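Local structure of endo-beta-mannanase (Opitutaceae bacterium TAV5, 7BOB) at residues F54-F59 / G313-C318. The protein acts as a homotrimeric family 5 exo-beta-1,4-mannosidase in the termite hindgut, probably releasing mannose from the ends of beta-1,4-linked manno-oligosaccharides. Sequence-based numbering, arbitrary orientation.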
loop_
_atom_site.group_PDB
_atom_site.type_symbol
_atom_site.label_atom_id
_atom_site.label_comp_id
_atom_site.label_asym_id
_atom_site.label_seq_id
_atom_site.Cartn_x
_atom_site.Cartn_y
_atom_site.Cartn_z
ATOM N N PHE A 54 -17.196 -5.912 43.810
ATOM C CA PHE A 54 -17.394 -5.091 42.627
ATOM C C PHE A 54 -18.628 -4.223 42.792
ATOM O O PHE A 54 -19.607 -4.617 43.416
ATOM C CB PHE A 54 -17.532 -5.968 41.379
ATOM C CG PHE A 54 -16.275 -6.729 41.027
ATOM C CD1 PHE A 54 -15.045 -6.334 41.529
ATOM C CD2 PHE A 54 -16.329 -7.843 40.183
ATOM C CE1 PHE A 54 -13.871 -7.032 41.197
ATOM C CE2 PHE A 54 -15.177 -8.551 39.854
ATOM C CZ PHE A 54 -13.941 -8.146 40.364
ATOM N N ASN A 55 -18.582 -3.026 42.226
ATOM C CA ASN A 55 -19.709 -2.110 42.314
ATOM C C ASN A 55 -20.241 -1.697 40.948
ATOM O O ASN A 55 -21.147 -0.856 40.885
ATOM C CB ASN A 55 -19.313 -0.863 43.130
ATOM C CG ASN A 55 -18.176 -0.081 42.480
ATOM O OD1 ASN A 55 -17.955 -0.172 41.259
ATOM N ND2 ASN A 55 -17.451 0.700 43.285
ATOM N N THR A 56 -19.700 -2.247 39.853
ATOM C CA THR A 56 -20.165 -1.934 38.507
ATOM C C THR A 56 -20.074 -3.171 37.615
ATOM O O THR A 56 -19.284 -4.087 37.852
ATOM C CB THR A 56 -19.352 -0.803 37.867
ATOM O OG1 THR A 56 -17.964 -1.114 37.991
ATOM C CG2 THR A 56 -19.602 0.534 38.558
ATOM N N VAL A 57 -20.906 -3.197 36.575
ATOM C CA VAL A 57 -20.837 -4.261 35.584
ATOM C C VAL A 57 -21.128 -3.624 34.236
ATOM O O VAL A 57 -22.138 -2.926 34.082
ATOM C CB VAL A 57 -21.801 -5.429 35.878
ATOM C CG1 VAL A 57 -23.279 -4.965 36.000
ATOM C CG2 VAL A 57 -21.635 -6.561 34.825
ATOM N N ARG A 58 -20.208 -3.803 33.284
ATOM C CA ARG A 58 -20.409 -3.352 31.915
ATOM C C ARG A 58 -21.006 -4.492 31.099
ATOM O O ARG A 58 -20.490 -5.617 31.115
ATOM C CB ARG A 58 -19.095 -2.893 31.287
ATOM C CG ARG A 58 -19.234 -2.431 29.839
ATOM C CD ARG A 58 -18.021 -1.644 29.410
ATOM N NE ARG A 58 -18.088 -1.147 28.037
ATOM C CZ ARG A 58 -17.233 -1.491 27.060
ATOM N NH1 ARG A 58 -16.259 -2.376 27.275
ATOM N NH2 ARG A 58 -17.352 -0.949 25.860
ATOM N N PHE A 59 -22.097 -4.209 30.400
ATOM C CA PHE A 59 -22.697 -5.217 29.549
ATOM C C PHE A 59 -23.211 -4.552 28.277
ATOM O O PHE A 59 -23.296 -3.323 28.176
ATOM C CB PHE A 59 -23.788 -5.996 30.302
ATOM C CG PHE A 59 -24.995 -5.179 30.673
ATOM C CD1 PHE A 59 -25.224 -4.820 31.994
ATOM C CD2 PHE A 59 -25.936 -4.815 29.721
ATOM C CE1 PHE A 59 -26.339 -4.091 32.354
ATOM C CE2 PHE A 59 -27.071 -4.077 30.083
ATOM C CZ PHE A 59 -27.260 -3.712 31.392
ATOM N N GLY A 313 -11.383 4.400 37.323
ATOM C CA GLY A 313 -12.144 3.172 37.474
ATOM C C GLY A 313 -11.543 2.056 36.646
ATOM O O GLY A 313 -10.737 2.319 35.747
ATOM N N TYR A 314 -11.898 0.806 36.952
ATOM C CA TYR A 314 -11.164 -0.359 36.457
ATOM C C TYR A 314 -12.145 -1.494 36.227
ATOM O O TYR A 314 -12.767 -1.975 37.181
ATOM C CB TYR A 314 -10.060 -0.795 37.441
ATOM C CG TYR A 314 -9.231 0.364 37.936
ATOM C CD1 TYR A 314 -7.999 0.688 37.347
ATOM C CD2 TYR A 314 -9.686 1.151 38.991
ATOM C CE1 TYR A 314 -7.262 1.767 37.800
ATOM C CE2 TYR A 314 -8.970 2.221 39.438
ATOM C CZ TYR A 314 -7.760 2.532 38.849
ATOM O OH TYR A 314 -7.073 3.615 39.342
ATOM N N LEU A 315 -12.269 -1.928 34.976
ATOM C CA LEU A 315 -13.180 -3.002 34.595
ATOM C C LEU A 315 -12.405 -4.062 33.828
ATOM O O LEU A 315 -11.837 -3.780 32.767
ATOM C CB LEU A 315 -14.347 -2.476 33.748
ATOM C CG LEU A 315 -15.194 -1.371 34.383
ATOM C CD1 LEU A 315 -16.282 -0.933 33.424
ATOM C CD2 LEU A 315 -15.790 -1.866 35.688
ATOM N N TRP A 316 -12.389 -5.272 34.364
ATOM C CA TRP A 316 -11.648 -6.367 33.775
ATOM C C TRP A 316 -12.380 -6.945 32.560
ATOM O O TRP A 316 -13.612 -6.923 32.483
ATOM C CB TRP A 316 -11.432 -7.433 34.841
ATOM C CG TRP A 316 -10.987 -8.744 34.334
ATOM C CD1 TRP A 316 -11.775 -9.778 33.917
ATOM C CD2 TRP A 316 -9.638 -9.191 34.219
ATOM N NE1 TRP A 316 -10.997 -10.844 33.552
ATOM C CE2 TRP A 316 -9.677 -10.506 33.722
ATOM C CE3 TRP A 316 -8.400 -8.610 34.503
ATOM C CZ2 TRP A 316 -8.519 -11.247 33.474
ATOM C CZ3 TRP A 316 -7.250 -9.348 34.265
ATOM C CH2 TRP A 316 -7.319 -10.655 33.766
ATOM N N TRP A 317 -11.603 -7.468 31.603
ATOM C CA TRP A 317 -12.135 -8.240 30.477
ATOM C C TRP A 317 -11.624 -9.674 30.567
ATOM O O TRP A 317 -10.419 -9.897 30.486
ATOM C CB TRP A 317 -11.733 -7.657 29.103
ATOM C CG TRP A 317 -12.542 -8.375 28.065
ATOM C CD1 TRP A 317 -12.357 -9.659 27.616
ATOM C CD2 TRP A 317 -13.748 -7.905 27.453
ATOM N NE1 TRP A 317 -13.371 -10.006 26.741
ATOM C CE2 TRP A 317 -14.234 -8.947 26.621
ATOM C CE3 TRP A 317 -14.448 -6.695 27.499
ATOM C CZ2 TRP A 317 -15.402 -8.821 25.867
ATOM C CZ3 TRP A 317 -15.625 -6.573 26.744
ATOM C CH2 TRP A 317 -16.083 -7.630 25.947
ATOM N N CYS A 318 -12.524 -10.649 30.683
ATOM C CA CYS A 318 -13.944 -10.462 30.966
ATOM C C CYS A 318 -14.270 -11.390 32.166
ATOM O O CYS A 318 -13.377 -12.083 32.686
ATOM C CB CYS A 318 -14.795 -10.785 29.727
ATOM S SG CYS A 318 -14.616 -12.512 29.229
#
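L315 reaches across to the 56-59 strand with both of its methyl groups, one for each inward residue there. CD2 lies 3.3 Å from the hydroxyl OG1 of T56, the two side chains crossing at about a right angle, while CD1 rests 4.0 Å from CB of R58. The fork spans the two because CG of L315 sits beside its own backbone N (chi1 -57°); CD1 continues the chain in an extended line while CD2 branches off toward T56. T56 OG1 also lies within weak hydrogen-bonding range of the V20 carbonyl on the intervening strand, so a polar atom meets the leucine methyl.

Farther along, R58 meets CD1 of L315 most closely through CB, with CD a little farther off. With CG anti to the backbone N (chi1 179°) and an extended run to NE, the guanidinium is carried on to W317, where NH1 comes within 4.3 Å of CZ3 at the edge of the indole, near the ring plane. The charge itself is held by salt bridges from NH2 to D152 and from NH1 to E281, with N155 and N23 adding hydrogen bonds, an arrangement that probably fixes the group's rotation. A cis peptide bond follows W317, and CB of C318 lies 3.3 Å above one face of its indole, offset toward the rim.

The strands do not pair directly: their closest CA atoms, those of R58 and L315, are 7.7 Å apart, and strand 20-23 runs between them, parallel to both. All four touching residues are buried. Side chains meeting past an intervening strand are the interior packing of a (beta/alpha)8 TIM barrel, the glycoside hydrolase family 5 fold; the guanidinium of R58 and the indole of W317 lie toward the C-terminal ends of its strands, where such enzymes carry their active site.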